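Local atomic coordinates of glycosyl hydrolase BlGH5_18 (Bifidobacterium longum subsp. infantis, PDB entry 7LQX), a protein that probably hydrolyses beta-mannosidic linkages in the core of N-glycans, as a family 5 (subfamily 18) glycoside hydrolase of a gut bacterium. Residues A[24-29]-A[345-350]; A[202-207]-A[228-233]; A[208-213]-A[255-260]. One frame throughout, in Å; residues are numbered along the deposited sequence. Where two conformers were deposited one is given.

Contact 1. Residues A[24-29]-A[345-350]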
HETATM    1  N   MSE A  24      -1.993  33.665 -19.295  1.00 16.33           N
HETATM    2  CA  MSE A  24      -1.353  32.352 -19.228  1.00 15.40           C
HETATM    3  C   MSE A  24      -1.171  32.039 -17.744  1.00 13.79           C
HETATM    4  O   MSE A  24      -0.662  32.867 -16.994  1.00 13.91           O
HETATM    5  CB  MSE A  24       0.022  32.350 -19.888  1.00 15.12           C
HETATM    6  CG  MSE A  24       0.747  31.016 -19.764  1.00 14.02           C
HETATM    7 SE   MSE A  24       2.494  31.036 -20.650  1.00 22.25          SE
HETATM    8  CE  MSE A  24       1.900  31.221 -22.477  1.00 17.15           C
ATOM      9  N   ARG A  25      -1.552  30.840 -17.332  0.66 13.04           N
ATOM     10  CA  ARG A  25      -1.543  30.496 -15.920  0.66 11.94           C
ATOM     11  C   ARG A  25      -0.152  30.047 -15.486  0.66 10.90           C
ATOM     12  O   ARG A  25       0.557  29.357 -16.225  0.66 10.77           O
ATOM     13  CB  ARG A  25      -2.549  29.371 -15.666  0.66 15.07           C
ATOM     14  CG  ARG A  25      -3.934  29.562 -16.288  0.66 25.15           C
ATOM     15  CD  ARG A  25      -4.742  30.667 -15.623  0.66 28.10           C
ATOM     16  NE  ARG A  25      -4.747  30.541 -14.170  0.66 21.80           N
ATOM     17  CZ  ARG A  25      -5.655  29.875 -13.459  0.66 15.52           C
ATOM     18  NH1 ARG A  25      -6.674  29.256 -14.052  0.66 16.58           N
ATOM     19  NH2 ARG A  25      -5.533  29.840 -12.139  0.66 11.73           N
ATOM     20  N   PHE A  26       0.236  30.449 -14.276  1.00 10.31           N
ATOM     21  CA  PHE A  26       1.503  30.036 -13.672  1.00  9.47           C
ATOM     22  C   PHE A  26       1.238  29.490 -12.277  1.00  9.41           C
ATOM     23  O   PHE A  26       0.573  30.144 -11.467  1.00  9.68           O
ATOM     24  CB  PHE A  26       2.526  31.183 -13.648  1.00  9.80           C
ATOM     25  CG  PHE A  26       3.185  31.397 -14.975  1.00 10.41           C
ATOM     26  CD1 PHE A  26       2.570  32.147 -15.971  1.00 11.45           C
ATOM     27  CD2 PHE A  26       4.401  30.798 -15.250  1.00 10.67           C
ATOM     28  CE1 PHE A  26       3.179  32.314 -17.201  1.00 12.16           C
ATOM     29  CE2 PHE A  26       5.009  30.960 -16.474  1.00 10.75           C
ATOM     30  CZ  PHE A  26       4.394  31.707 -17.457  1.00 11.79           C
ATOM     31  N   GLY A  27       1.726  28.284 -12.012  1.00  8.49           N
ATOM     32  CA  GLY A  27       1.489  27.666 -10.726  1.00  8.91           C
ATOM     33  C   GLY A  27       2.525  26.609 -10.419  1.00  8.15           C
ATOM     34  O   GLY A  27       3.537  26.480 -11.112  1.00  7.67           O
ATOM     35  N   VAL A  28       2.269  25.850  -9.351  1.00  7.19           N
ATOM     36  CA  VAL A  28       3.196  24.821  -8.898  1.00  6.82           C
ATOM     37  C   VAL A  28       2.454  23.539  -8.558  1.00  6.75           C
ATOM     38  O   VAL A  28       1.301  23.550  -8.115  1.00  7.42           O
ATOM     39  CB  VAL A  28       4.061  25.255  -7.689  1.00  8.53           C
ATOM     40  CG1 VAL A  28       4.961  26.409  -8.062  1.00  8.97           C
ATOM     41  CG2 VAL A  28       3.189  25.612  -6.500  1.00  9.42           C
ATOM     42  N   ASN A  29       3.143  22.428  -8.779  1.00  7.39           N
ATOM     43  CA  ASN A  29       2.781  21.145  -8.201  1.00  6.85           C
ATOM     44  C   ASN A  29       3.192  21.186  -6.742  1.00  7.25           C
ATOM     45  O   ASN A  29       4.377  21.328  -6.434  1.00  7.53           O
ATOM     46  CB  ASN A  29       3.519  20.047  -8.953  1.00  6.72           C
ATOM     47  CG  ASN A  29       2.961  19.849 -10.350  1.00  5.89           C
ATOM     48  OD1 ASN A  29       1.915  19.231 -10.513  1.00  7.35           O
ATOM     49  ND2 ASN A  29       3.646  20.394 -11.357  1.00  6.64           N
ATOM     50  N   ARG A 345      13.159  32.161  -7.997  1.00  9.89           N
ATOM     51  CA  ARG A 345      13.205  33.534  -8.488  1.00 10.93           C
ATOM     52  C   ARG A 345      13.047  33.577 -10.004  1.00 10.08           C
ATOM     53  O   ARG A 345      12.351  34.449 -10.540  1.00 12.09           O
ATOM     54  CB  ARG A 345      14.517  34.193  -8.049  1.00 13.96           C
ATOM     55  CG  ARG A 345      14.741  34.230  -6.542  1.00 15.49           C
ATOM     56  CD  ARG A 345      16.139  34.785  -6.169  1.00 16.74           C
ATOM     57  NE  ARG A 345      16.436  34.695  -4.742  1.00 18.98           N
ATOM     58  CZ  ARG A 345      15.915  35.498  -3.820  1.00 20.89           C
ATOM     59  NH1 ARG A 345      16.239  35.346  -2.546  1.00 19.64           N
ATOM     60  NH2 ARG A 345      15.063  36.450  -4.171  1.00 26.25           N
ATOM     61  N   ALA A 346      13.664  32.629 -10.714  1.00 10.25           N
ATOM     62  CA  ALA A 346      13.536  32.602 -12.167  1.00 11.20           C
ATOM     63  C   ALA A 346      12.098  32.327 -12.589  1.00 11.22           C
ATOM     64  O   ALA A 346      11.586  32.968 -13.515  1.00 11.27           O
ATOM     65  CB  ALA A 346      14.473  31.551 -12.762  1.00 11.97           C
ATOM     66  N   PHE A 347      11.434  31.374 -11.935  1.00  9.65           N
ATOM     67  CA  PHE A 347      10.056  31.062 -12.301  1.00  9.36           C
ATOM     68  C   PHE A 347       9.136  32.236 -12.012  1.00  9.83           C
ATOM     69  O   PHE A 347       8.252  32.545 -12.820  1.00  8.93           O
ATOM     70  CB  PHE A 347       9.594  29.803 -11.575  1.00  9.35           C
ATOM     71  CG  PHE A 347       8.308  29.224 -12.106  1.00  8.10           C
ATOM     72  CD1 PHE A 347       8.181  28.886 -13.445  1.00  8.32           C
ATOM     73  CD2 PHE A 347       7.238  28.989 -11.264  1.00  9.04           C
ATOM     74  CE1 PHE A 347       7.007  28.334 -13.936  1.00 10.22           C
ATOM     75  CE2 PHE A 347       6.066  28.436 -11.755  1.00  9.99           C
ATOM     76  CZ  PHE A 347       5.955  28.112 -13.088  1.00  9.11           C
ATOM     77  N   ALA A 348       9.356  32.929 -10.889  1.00 10.25           N
ATOM     78  CA  ALA A 348       8.588  34.133 -10.596  1.00 10.33           C
ATOM     79  C   ALA A 348       8.766  35.168 -11.697  1.00 11.92           C
ATOM     80  O   ALA A 348       7.800  35.825 -12.107  1.00 11.51           O
ATOM     81  CB  ALA A 348       9.015  34.710  -9.247  1.00 11.76           C
ATOM     82  N   GLU A 349      10.000  35.332 -12.184  1.00 11.18           N
ATOM     83  CA  GLU A 349      10.256  36.287 -13.256  1.00 14.24           C
ATOM     84  C   GLU A 349       9.516  35.891 -14.523  1.00 11.08           C
ATOM     85  O   GLU A 349       8.979  36.743 -15.237  1.00 12.59           O
ATOM     86  CB  GLU A 349      11.757  36.368 -13.535  1.00 14.39           C
ATOM     87  CG  GLU A 349      12.559  37.044 -12.436  1.00 21.10           C
ATOM     88  CD  GLU A 349      14.036  36.658 -12.445  1.00 35.82           C
ATOM     89  OE1 GLU A 349      14.724  36.910 -11.429  1.00 41.23           O
ATOM     90  OE2 GLU A 349      14.513  36.099 -13.457  1.00 34.59           O
HETATM   91  N   MSE A 350       9.467  34.603 -14.813  1.00 10.80           N
HETATM   92  CA  MSE A 350       8.798  34.147 -16.022  1.00 10.32           C
HETATM   93  C   MSE A 350       7.293  34.357 -15.917  1.00 11.09           C
HETATM   94  O   MSE A 350       6.648  34.755 -16.887  1.00 10.74           O
HETATM   95  CB  MSE A 350       9.131  32.687 -16.291  1.00 12.26           C
HETATM   96  CG  MSE A 350      10.599  32.443 -16.621  1.00 11.10           C
HETATM   97 SE   MSE A 350      11.294  33.491 -18.095  1.00 24.50          SE
HETATM   98  CE  MSE A 350      11.800  35.121 -17.180  1.00 32.03           C
TER
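Phe26 and Phe347 carry most of the contact between strand 25-29 and helix 342-354, their rings inclined at 59° to each other. The rings meet obliquely: Phe347 CZ comes to the edge of the Phe26 ring, 3.8 Å from Phe26 CD2. Phe347 starts from a CB that points along the interface rather than across it. With CG anti to the backbone N (chi1 -167°), its ring swings over to the strand and reaches the backbone at Gly27. There the carbonyl oxygen faces the ring's edge, near its plane, with Gly27 O 3.3 Å from Phe347 CE2, so the rim hydrogens meet a partly negative atom. Farther along the strand, Val28 CG1 approaches the same CE2 at 4.4 Å.

The CB of Phe26 is directed toward the helix, and the carbonyl carbon of Met350, a selenomethionine, lies over one face of its ring; Phe26 CZ is 3.8 Å from Met350 O. The selenium-bearing end of Met350 leads away, and its side chain packs on Arg294 and Ile297 of helix 289-300. Ile297 also touches Phe347, whose ring meets Trp311 as well. The segment axes approach to 9.5 Å and run nearly antiparallel, at 154°. This is the arrangement of a (beta/alpha)8 barrel, in which the helix after the eighth strand packs outside the first strand and completes the ring.

Contact 2. Residues A[202-207]-A[228-233]. With EDO (1,2-ethanediol), chain C.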
ATOM      1  N   LEU A 202      -9.838  16.316 -16.627  1.00  8.08           N
ATOM      2  CA  LEU A 202      -8.611  16.067 -17.359  1.00  6.80           C
ATOM      3  C   LEU A 202      -8.101  14.667 -17.060  1.00  6.50           C
ATOM      4  O   LEU A 202      -8.447  14.055 -16.044  1.00  7.12           O
ATOM      5  CB  LEU A 202      -7.493  17.035 -16.917  1.00  7.62           C
ATOM      6  CG  LEU A 202      -7.891  18.503 -16.868  1.00  7.45           C
ATOM      7  CD1 LEU A 202      -6.854  19.354 -16.172  1.00  9.94           C
ATOM      8  CD2 LEU A 202      -8.126  19.037 -18.265  1.00  9.63           C
ATOM      9  N   HIS A 203      -7.224  14.180 -17.932  1.00  6.38           N
ATOM     10  CA  HIS A 203      -6.447  12.978 -17.637  1.00  6.61           C
ATOM     11  C   HIS A 203      -4.984  13.255 -17.959  1.00  6.56           C
ATOM     12  O   HIS A 203      -4.656  14.169 -18.720  1.00  7.63           O
ATOM     13  CB  HIS A 203      -6.982  11.727 -18.353  1.00  6.89           C
ATOM     14  CG  HIS A 203      -6.894  11.792 -19.837  1.00  6.95           C
ATOM     15  ND1 HIS A 203      -5.902  11.152 -20.549  1.00  7.39           N
ATOM     16  CD2 HIS A 203      -7.668  12.424 -20.750  1.00  7.61           C
ATOM     17  CE1 HIS A 203      -6.064  11.392 -21.836  1.00  7.89           C
ATOM     18  NE2 HIS A 203      -7.122  12.169 -21.984  1.00  7.68           N
ATOM     19  N   SER A 204      -4.102  12.477 -17.329  1.00  6.75           N
ATOM     20  CA  SER A 204      -2.667  12.701 -17.394  1.00  7.10           C
ATOM     21  C   SER A 204      -1.909  11.410 -17.642  1.00  6.35           C
ATOM     22  O   SER A 204      -2.063  10.435 -16.897  1.00  7.86           O
ATOM     23  CB  SER A 204      -2.166  13.309 -16.072  1.00  8.86           C
ATOM     24  OG  SER A 204      -0.778  13.079 -15.864  1.00  9.03           O
ATOM     25  N   GLU A 205      -1.050  11.438 -18.650  1.00  7.18           N
ATOM     26  CA  GLU A 205      -0.092  10.378 -18.901  1.00  7.00           C
ATOM     27  C   GLU A 205       1.324  10.931 -18.851  1.00  6.22           C
ATOM     28  O   GLU A 205       1.556  12.123 -19.091  1.00  7.27           O
ATOM     29  CB  GLU A 205      -0.341   9.764 -20.274  1.00  7.51           C
ATOM     30  CG  GLU A 205      -1.664   9.031 -20.370  1.00  9.41           C
ATOM     31  CD  GLU A 205      -2.877   9.937 -20.567  1.00  8.60           C
ATOM     32  OE1 GLU A 205      -2.843  10.840 -21.429  1.00  9.90           O
ATOM     33  OE2 GLU A 205      -3.881   9.712 -19.859  1.00  8.31           O
ATOM     34  N   ASN A 206       2.271  10.052 -18.532  1.00  5.79           N
ATOM     35  CA  ASN A 206       3.670  10.354 -18.783  1.00  6.81           C
ATOM     36  C   ASN A 206       3.924  10.318 -20.287  1.00  7.39           C
ATOM     37  O   ASN A 206       3.033  10.011 -21.086  1.00  7.44           O
ATOM     38  CB  ASN A 206       4.588   9.431 -17.983  1.00  7.33           C
ATOM     39  CG  ASN A 206       4.510   7.987 -18.414  1.00  7.69           C
ATOM     40  OD1 ASN A 206       4.325   7.677 -19.593  1.00  8.36           O
ATOM     41  ND2 ASN A 206       4.671   7.085 -17.452  1.00  9.12           N
ATOM     42  N   ASP A 207       5.160  10.636 -20.683  1.00  7.30           N
ATOM     43  CA  ASP A 207       5.452  10.814 -22.102  1.00  8.03           C
ATOM     44  C   ASP A 207       5.437   9.512 -22.888  1.00  7.65           C
ATOM     45  O   ASP A 207       5.568   9.562 -24.117  1.00  8.20           O
ATOM     46  CB  ASP A 207       6.738  11.619 -22.331  1.00  7.18           C
ATOM     47  CG  ASP A 207       7.982  10.959 -21.773  1.00  9.61           C
ATOM     48  OD1 ASP A 207       7.978   9.733 -21.560  1.00  8.98           O
ATOM     49  OD2 ASP A 207       8.990  11.681 -21.569  1.00  9.94           O
HETATM   50  N   MSE A 228      -8.424  19.713 -21.567  1.00  8.25           N
HETATM   51  CA  MSE A 228      -7.150  20.260 -22.011  1.00  7.54           C
HETATM   52  C   MSE A 228      -6.159  19.121 -22.138  1.00  6.14           C
HETATM   53  O   MSE A 228      -6.216  18.160 -21.373  1.00  7.37           O
HETATM   54  CB  MSE A 228      -6.580  21.246 -20.992  1.00  7.55           C
HETATM   55  CG  MSE A 228      -7.475  22.401 -20.667  1.00  8.14           C
HETATM   56 SE   MSE A 228      -6.601  23.792 -19.647  1.00 17.28          SE
HETATM   57  CE  MSE A 228      -6.680  23.000 -17.921  1.00  9.32           C
ATOM     58  N   THR A 229      -5.196  19.258 -23.038  1.00  6.64           N
ATOM     59  CA  THR A 229      -4.094  18.314 -23.074  1.00  7.46           C
ATOM     60  C   THR A 229      -3.173  18.607 -21.905  1.00  6.69           C
ATOM     61  O   THR A 229      -2.769  19.756 -21.708  1.00  8.46           O
ATOM     62  CB  THR A 229      -3.299  18.487 -24.360  1.00  7.18           C
ATOM     63  OG1 THR A 229      -4.175  18.297 -25.475  1.00  6.91           O
ATOM     64  CG2 THR A 229      -2.151  17.491 -24.413  1.00  9.16           C
ATOM     65  N   THR A 230      -2.815  17.584 -21.147  1.00  6.63           N
ATOM     66  CA  THR A 230      -1.798  17.739 -20.117  1.00  7.17           C
ATOM     67  C   THR A 230      -0.492  17.152 -20.634  1.00  7.40           C
ATOM     68  O   THR A 230      -0.485  16.094 -21.269  1.00  8.57           O
ATOM     69  CB  THR A 230      -2.201  17.046 -18.814  1.00  7.58           C
ATOM     70  OG1 THR A 230      -2.307  15.638 -19.028  1.00  7.30           O
ATOM     71  CG2 THR A 230      -3.528  17.580 -18.296  1.00  7.20           C
ATOM     72  N   ILE A 231       0.602  17.857 -20.367  0.60  7.62           N
ATOM     73  CA  ILE A 231       1.946  17.436 -20.744  0.60  8.23           C
ATOM     74  C   ILE A 231       2.817  17.471 -19.501  0.60  7.69           C
ATOM     75  O   ILE A 231       2.725  18.405 -18.698  0.60  6.18           O
ATOM     76  CB  ILE A 231       2.523  18.352 -21.842  0.60  9.42           C
ATOM     77  CG1 ILE A 231       1.700  18.164 -23.120  0.60 14.13           C
ATOM     78  CG2 ILE A 231       4.002  18.067 -22.072  0.60  8.25           C
ATOM     79  CD1 ILE A 231       2.054  19.093 -24.218  0.60 17.17           C
ATOM     80  N   HIS A 232       3.658  16.450 -19.343  1.00  7.03           N
ATOM     81  CA  HIS A 232       4.647  16.398 -18.271  1.00  6.69           C
ATOM     82  C   HIS A 232       5.992  16.272 -18.971  1.00  7.74           C
ATOM     83  O   HIS A 232       6.302  15.212 -19.525  1.00  9.15           O
ATOM     84  CB  HIS A 232       4.432  15.202 -17.347  1.00  8.50           C
ATOM     85  CG  HIS A 232       3.176  15.274 -16.541  1.00  6.80           C
ATOM     86  ND1 HIS A 232       2.850  14.311 -15.612  1.00  6.94           N
ATOM     87  CD2 HIS A 232       2.162  16.168 -16.530  1.00  7.23           C
ATOM     88  CE1 HIS A 232       1.698  14.620 -15.047  1.00  7.42           C
ATOM     89  NE2 HIS A 232       1.248  15.729 -15.604  1.00  7.46           N
ATOM     90  N   SER A 233       6.785  17.341 -18.958  1.00  6.10           N
ATOM     91  CA  SER A 233       8.003  17.428 -19.762  1.00  5.82           C
ATOM     92  C   SER A 233       9.225  17.202 -18.884  1.00  6.07           C
ATOM     93  O   SER A 233       9.547  18.037 -18.033  1.00  6.44           O
ATOM     94  CB  SER A 233       8.077  18.786 -20.451  1.00  7.27           C
ATOM     95  OG  SER A 233       9.236  18.866 -21.247  1.00  7.04           O
TER
HETATM   96  C1  EDO C 502       4.650   4.179 -19.623  1.00 15.63           C
HETATM   97  O1  EDO C 502       5.033   4.307 -18.250  1.00 13.81           O
HETATM   98  C2  EDO C 502       5.091   2.823 -20.159  1.00 16.47           C
HETATM   99  O2  EDO C 502       4.619   1.782 -19.295  1.00 17.40           O
HETATM  100  O   HOH W   1      -4.148  14.948 -21.708  1.00  7.48           O
HETATM  101  O   HOH W   2      -7.346  15.714 -20.562  1.00  9.44           O
HETATM  102  O   HOH W   3       0.173  14.434 -18.184  1.00  9.15           O
HETATM  103  O   HOH W   4      -1.519  13.242 -20.878  1.00  9.41           O
HETATM  104  O   HOH W   5       3.352  13.867 -20.612  1.00 12.14           O
HETATM  105  O   HOH W   6       8.577  14.336 -20.945  1.00  8.80           O
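Thr230 OG1 donates a direct hydrogen bond from 228-233 to His203 O, at 2.8 Å, and ordered waters make most of the other polar links along this seam. It lies between the fifth and sixth strands of the (beta/alpha)8 barrel, where waters stand in for direct backbone pairing between the two segments. OG1 stands between the backbone N and the carbonyl carbon (chi1 64°), which turns it to His203 O; it approaches at a C=O...O angle of 133°, tilted 17° from the carbonyl plane.

Water 1 joins His203 O to Thr230 N, and water 2 joins His203 N to Met228 O. Water 3 gathers Ser204 OG, Glu205 O and Thr230 OG1, and water 5 ties Glu205 O to His232 N. At the Leu202-Met228 end, Leu202 CD2 presses within 3.4 Å of Met228 N, a buried amide that has no polar partner in the model.

Ser204 OG lies 3.0 Å from His232 CE1, and both residues bond to Glu163, through its backbone N and its OE2 respectively. The His232 side chain also touches Glu276. In related family 5 enzymes, glutamates at the C-terminal ends of the fourth and seventh strands do the chemistry, consistent with this seam bordering the active site. Within 202-207, His203 ND1 donates to the syn lone pair of Glu205 OE2 at 2.6 Å. Asn206 uses OD1 to cap Gly208 N, and its ND2 donates to O1 of the 1,2-ethanediol, 2.9 Å away.

Contact 3. Residues A[208-213]-A[255-260]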
ATOM      1  N   GLY A 208       5.234   8.368 -22.234  1.00  7.80           N
ATOM      2  CA  GLY A 208       4.951   7.154 -22.974  1.00  8.80           C
ATOM      3  C   GLY A 208       3.769   7.295 -23.916  1.00  6.61           C
ATOM      4  O   GLY A 208       3.716   6.634 -24.956  1.00  8.54           O
ATOM      5  N   VAL A 209       2.800   8.146 -23.567  1.00  6.70           N
ATOM      6  CA  VAL A 209       1.653   8.344 -24.447  1.00  7.05           C
ATOM      7  C   VAL A 209       2.099   8.862 -25.809  1.00  7.50           C
ATOM      8  O   VAL A 209       1.514   8.503 -26.839  1.00  8.68           O
ATOM      9  CB  VAL A 209       0.601   9.257 -23.781  1.00  6.90           C
ATOM     10  CG1 VAL A 209       1.092  10.689 -23.652  1.00  7.38           C
ATOM     11  CG2 VAL A 209      -0.709   9.206 -24.550  1.00  9.13           C
ATOM     12  N   TRP A 210       3.150   9.686 -25.845  1.00  6.97           N
ATOM     13  CA  TRP A 210       3.632  10.274 -27.091  1.00  7.91           C
ATOM     14  C   TRP A 210       4.681   9.421 -27.778  1.00  7.54           C
ATOM     15  O   TRP A 210       4.828   9.490 -29.001  1.00  8.91           O
ATOM     16  CB  TRP A 210       4.234  11.679 -26.844  1.00  7.48           C
ATOM     17  CG  TRP A 210       3.272  12.560 -26.131  1.00  7.44           C
ATOM     18  CD1 TRP A 210       3.369  12.994 -24.850  1.00  8.24           C
ATOM     19  CD2 TRP A 210       2.023  13.059 -26.629  1.00  8.41           C
ATOM     20  NE1 TRP A 210       2.266  13.739 -24.515  1.00  8.96           N
ATOM     21  CE2 TRP A 210       1.423  13.785 -25.590  1.00  8.88           C
ATOM     22  CE3 TRP A 210       1.363  12.969 -27.853  1.00  9.50           C
ATOM     23  CZ2 TRP A 210       0.194  14.414 -25.734  1.00  9.57           C
ATOM     24  CZ3 TRP A 210       0.138  13.590 -27.989  1.00  9.11           C
ATOM     25  CH2 TRP A 210      -0.428  14.307 -26.937  1.00 10.03           C
ATOM     26  N   TYR A 211       5.417   8.627 -27.023  1.00  7.36           N
ATOM     27  CA  TYR A 211       6.670   8.084 -27.494  1.00  8.99           C
ATOM     28  C   TYR A 211       6.706   6.563 -27.594  1.00  9.11           C
ATOM     29  O   TYR A 211       7.653   6.030 -28.179  1.00 10.16           O
ATOM     30  CB  TYR A 211       7.794   8.546 -26.554  1.00  9.07           C
ATOM     31  CG  TYR A 211       8.097  10.033 -26.529  1.00  8.72           C
ATOM     32  CD1 TYR A 211       7.689  10.893 -27.544  1.00  7.97           C
ATOM     33  CD2 TYR A 211       8.835  10.565 -25.484  1.00  8.10           C
ATOM     34  CE1 TYR A 211       8.027  12.235 -27.505  1.00  8.25           C
ATOM     35  CE2 TYR A 211       9.169  11.897 -25.445  1.00  8.24           C
ATOM     36  CZ  TYR A 211       8.770  12.730 -26.458  1.00  7.65           C
ATOM     37  OH  TYR A 211       9.111  14.069 -26.442  1.00  9.17           O
ATOM     38  N   LEU A 212       5.720   5.850 -27.063  1.00  8.78           N
ATOM     39  CA  LEU A 212       5.771   4.394 -27.020  1.00  9.65           C
ATOM     40  C   LEU A 212       4.744   3.770 -27.954  1.00 12.49           C
ATOM     41  O   LEU A 212       3.537   3.945 -27.764  1.00 12.37           O
ATOM     42  CB  LEU A 212       5.484   3.894 -25.610  1.00 10.84           C
ATOM     43  CG  LEU A 212       6.553   4.148 -24.564  1.00 15.14           C
ATOM     44  CD1 LEU A 212       6.044   3.681 -23.209  1.00 14.63           C
ATOM     45  CD2 LEU A 212       7.834   3.429 -24.937  1.00 15.06           C
ATOM     46  N   ASP A 213       5.209   2.993 -28.924  1.00 11.50           N
ATOM     47  CA  ASP A 213       4.279   2.284 -29.789  1.00 12.63           C
ATOM     48  C   ASP A 213       3.573   1.176 -29.024  1.00 11.77           C
ATOM     49  O   ASP A 213       4.116   0.598 -28.081  1.00 12.26           O
ATOM     50  CB  ASP A 213       5.009   1.720 -30.999  1.00 13.99           C
ATOM     51  CG  ASP A 213       5.311   2.789 -32.008  1.00 15.89           C
ATOM     52  OD1 ASP A 213       4.347   3.377 -32.552  1.00 16.84           O
ATOM     53  OD2 ASP A 213       6.504   3.089 -32.200  1.00 15.83           O
ATOM     54  N   LEU A 255       8.194  22.750 -25.417  1.00  5.85           N
ATOM     55  CA  LEU A 255       7.554  23.266 -26.620  1.00  5.08           C
ATOM     56  C   LEU A 255       7.258  22.147 -27.604  1.00  6.64           C
ATOM     57  O   LEU A 255       6.180  22.104 -28.214  1.00  7.05           O
ATOM     58  CB  LEU A 255       8.471  24.299 -27.276  1.00  7.24           C
ATOM     59  CG  LEU A 255       8.021  24.809 -28.646  1.00  7.20           C
ATOM     60  CD1 LEU A 255       6.650  25.461 -28.576  1.00  8.10           C
ATOM     61  CD2 LEU A 255       9.043  25.784 -29.223  1.00  7.99           C
ATOM     62  N   TYR A 256       8.221  21.242 -27.790  1.00  6.64           N
ATOM     63  CA  TYR A 256       8.031  20.145 -28.728  1.00  5.43           C
ATOM     64  C   TYR A 256       6.822  19.302 -28.357  1.00  6.88           C
ATOM     65  O   TYR A 256       5.991  18.992 -29.214  1.00  7.02           O
ATOM     66  CB  TYR A 256       9.285  19.275 -28.782  1.00  6.47           C
ATOM     67  CG  TYR A 256       9.070  18.004 -29.573  1.00  6.40           C
ATOM     68  CD1 TYR A 256       8.897  18.045 -30.951  1.00  6.77           C
ATOM     69  CD2 TYR A 256       9.004  16.777 -28.943  1.00  7.72           C
ATOM     70  CE1 TYR A 256       8.693  16.901 -31.676  1.00  7.61           C
ATOM     71  CE2 TYR A 256       8.804  15.615 -29.664  1.00  8.03           C
ATOM     72  CZ  TYR A 256       8.642  15.689 -31.037  1.00  7.72           C
ATOM     73  OH  TYR A 256       8.443  14.546 -31.776  1.00  8.60           O
ATOM     74  N   LEU A 257       6.708  18.903 -27.091  1.00  6.89           N
ATOM     75  CA  LEU A 257       5.561  18.094 -26.701  1.00  6.05           C
ATOM     76  C   LEU A 257       4.259  18.857 -26.901  1.00  6.90           C
ATOM     77  O   LEU A 257       3.241  18.275 -27.295  1.00  6.47           O
ATOM     78  CB  LEU A 257       5.693  17.631 -25.253  1.00  8.51           C
ATOM     79  CG  LEU A 257       6.580  16.405 -25.058  1.00  9.18           C
ATOM     80  CD1 LEU A 257       6.550  15.922 -23.608  1.00 11.18           C
ATOM     81  CD2 LEU A 257       6.197  15.261 -26.003  1.00 11.34           C
ATOM     82  N   ALA A 258       4.260  20.155 -26.617  1.00  6.15           N
ATOM     83  CA  ALA A 258       3.052  20.939 -26.839  1.00  6.04           C
ATOM     84  C   ALA A 258       2.649  20.916 -28.313  1.00  7.19           C
ATOM     85  O   ALA A 258       1.483  20.676 -28.647  1.00  6.58           O
ATOM     86  CB  ALA A 258       3.257  22.373 -26.353  1.00  6.84           C
ATOM     87  N   GLU A 259       3.611  21.143 -29.210  1.00  6.59           N
ATOM     88  CA  GLU A 259       3.308  21.129 -30.639  1.00  6.37           C
ATOM     89  C   GLU A 259       2.936  19.732 -31.118  1.00  5.81           C
ATOM     90  O   GLU A 259       2.039  19.575 -31.952  1.00  7.43           O
ATOM     91  CB  GLU A 259       4.495  21.663 -31.438  1.00  6.99           C
ATOM     92  CG  GLU A 259       4.783  23.144 -31.210  1.00  7.96           C
ATOM     93  CD  GLU A 259       3.587  24.039 -31.495  1.00  7.53           C
ATOM     94  OE1 GLU A 259       2.717  23.658 -32.307  1.00  8.20           O
ATOM     95  OE2 GLU A 259       3.515  25.129 -30.905  1.00  9.14           O
ATOM     96  N   LEU A 260       3.616  18.704 -30.609  1.00  6.70           N
ATOM     97  CA  LEU A 260       3.267  17.337 -30.970  1.00  6.43           C
ATOM     98  C   LEU A 260       1.816  17.054 -30.621  1.00  6.98           C
ATOM     99  O   LEU A 260       1.079  16.463 -31.418  1.00  7.00           O
ATOM    100  CB  LEU A 260       4.213  16.370 -30.260  1.00  7.13           C
ATOM    101  CG  LEU A 260       3.999  14.886 -30.533  1.00  6.84           C
ATOM    102  CD1 LEU A 260       4.202  14.537 -31.989  1.00  8.03           C
ATOM    103  CD2 LEU A 260       4.957  14.078 -29.661  1.00  7.22           C
TER
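Leu260 N donates to Tyr256 O at 2.8 Å, a helical bond joining two residues that both touch 208-213. Across the two segments the contact is van der Waals packing. Tyr211 OH stands 3.2 Å from Leu257 CD2 and 3.6 Å from Tyr256 CE2, in plane at the edge of the Tyr256 ring. Leu257 CD2 also lies 3.8 Å from Trp210 CD1, so a single methyl fits between the two aromatic side chains of helix 208-211. Leu260 sends its chain out with CG anti to the backbone N (chi1 -180°), which brings Leu260 CD2 to 3.8 Å from Trp210 CB; the two side chains run past each other in opposite directions. Val209 CG1 lies over the rim of one indole face. Tyr256 uses its own hydroxyl to bond Cys383 O.

Replacing Tyr211 by an alanine would probably open a gap beside Leu257 CD2 and the Tyr256 edge.

Helix 248-264 is the barrel helix after the sixth strand, and Leu257 rests on Ile231 of that strand while Trp210 touches Thr229. Beyond it, Tyr256 packs edge-to-face on Phe390 and Trp393 of helix 388-399, and Leu260 reaches Leu405 of strand 403-407 in the small C-terminal sheet.

How the contacts relate
All three contacts are buried, yet at different distances from the middle of the chain: the centre of contact 2 is about 4 Å from the chain centre, that of contact 3 about 11 Å and that of contact 1 about 15 Å. Contacts 1 and 2 involve the same barrel sheet without touching. Contact 1 packs a helix outside a strand, mostly by aromatic rings, whereas contact 2 is polar and bridged by ordered waters, probably bordering the active-site pocket. Contact 3, apolar like contact 1, meets contact 2 directly, Ile231 CD1 lying 3.4 Å from Ala258 CA, so strand 229-233 turns Thr230 and His232 to the water-bridged seam and Ile231 to the apolar helix packing.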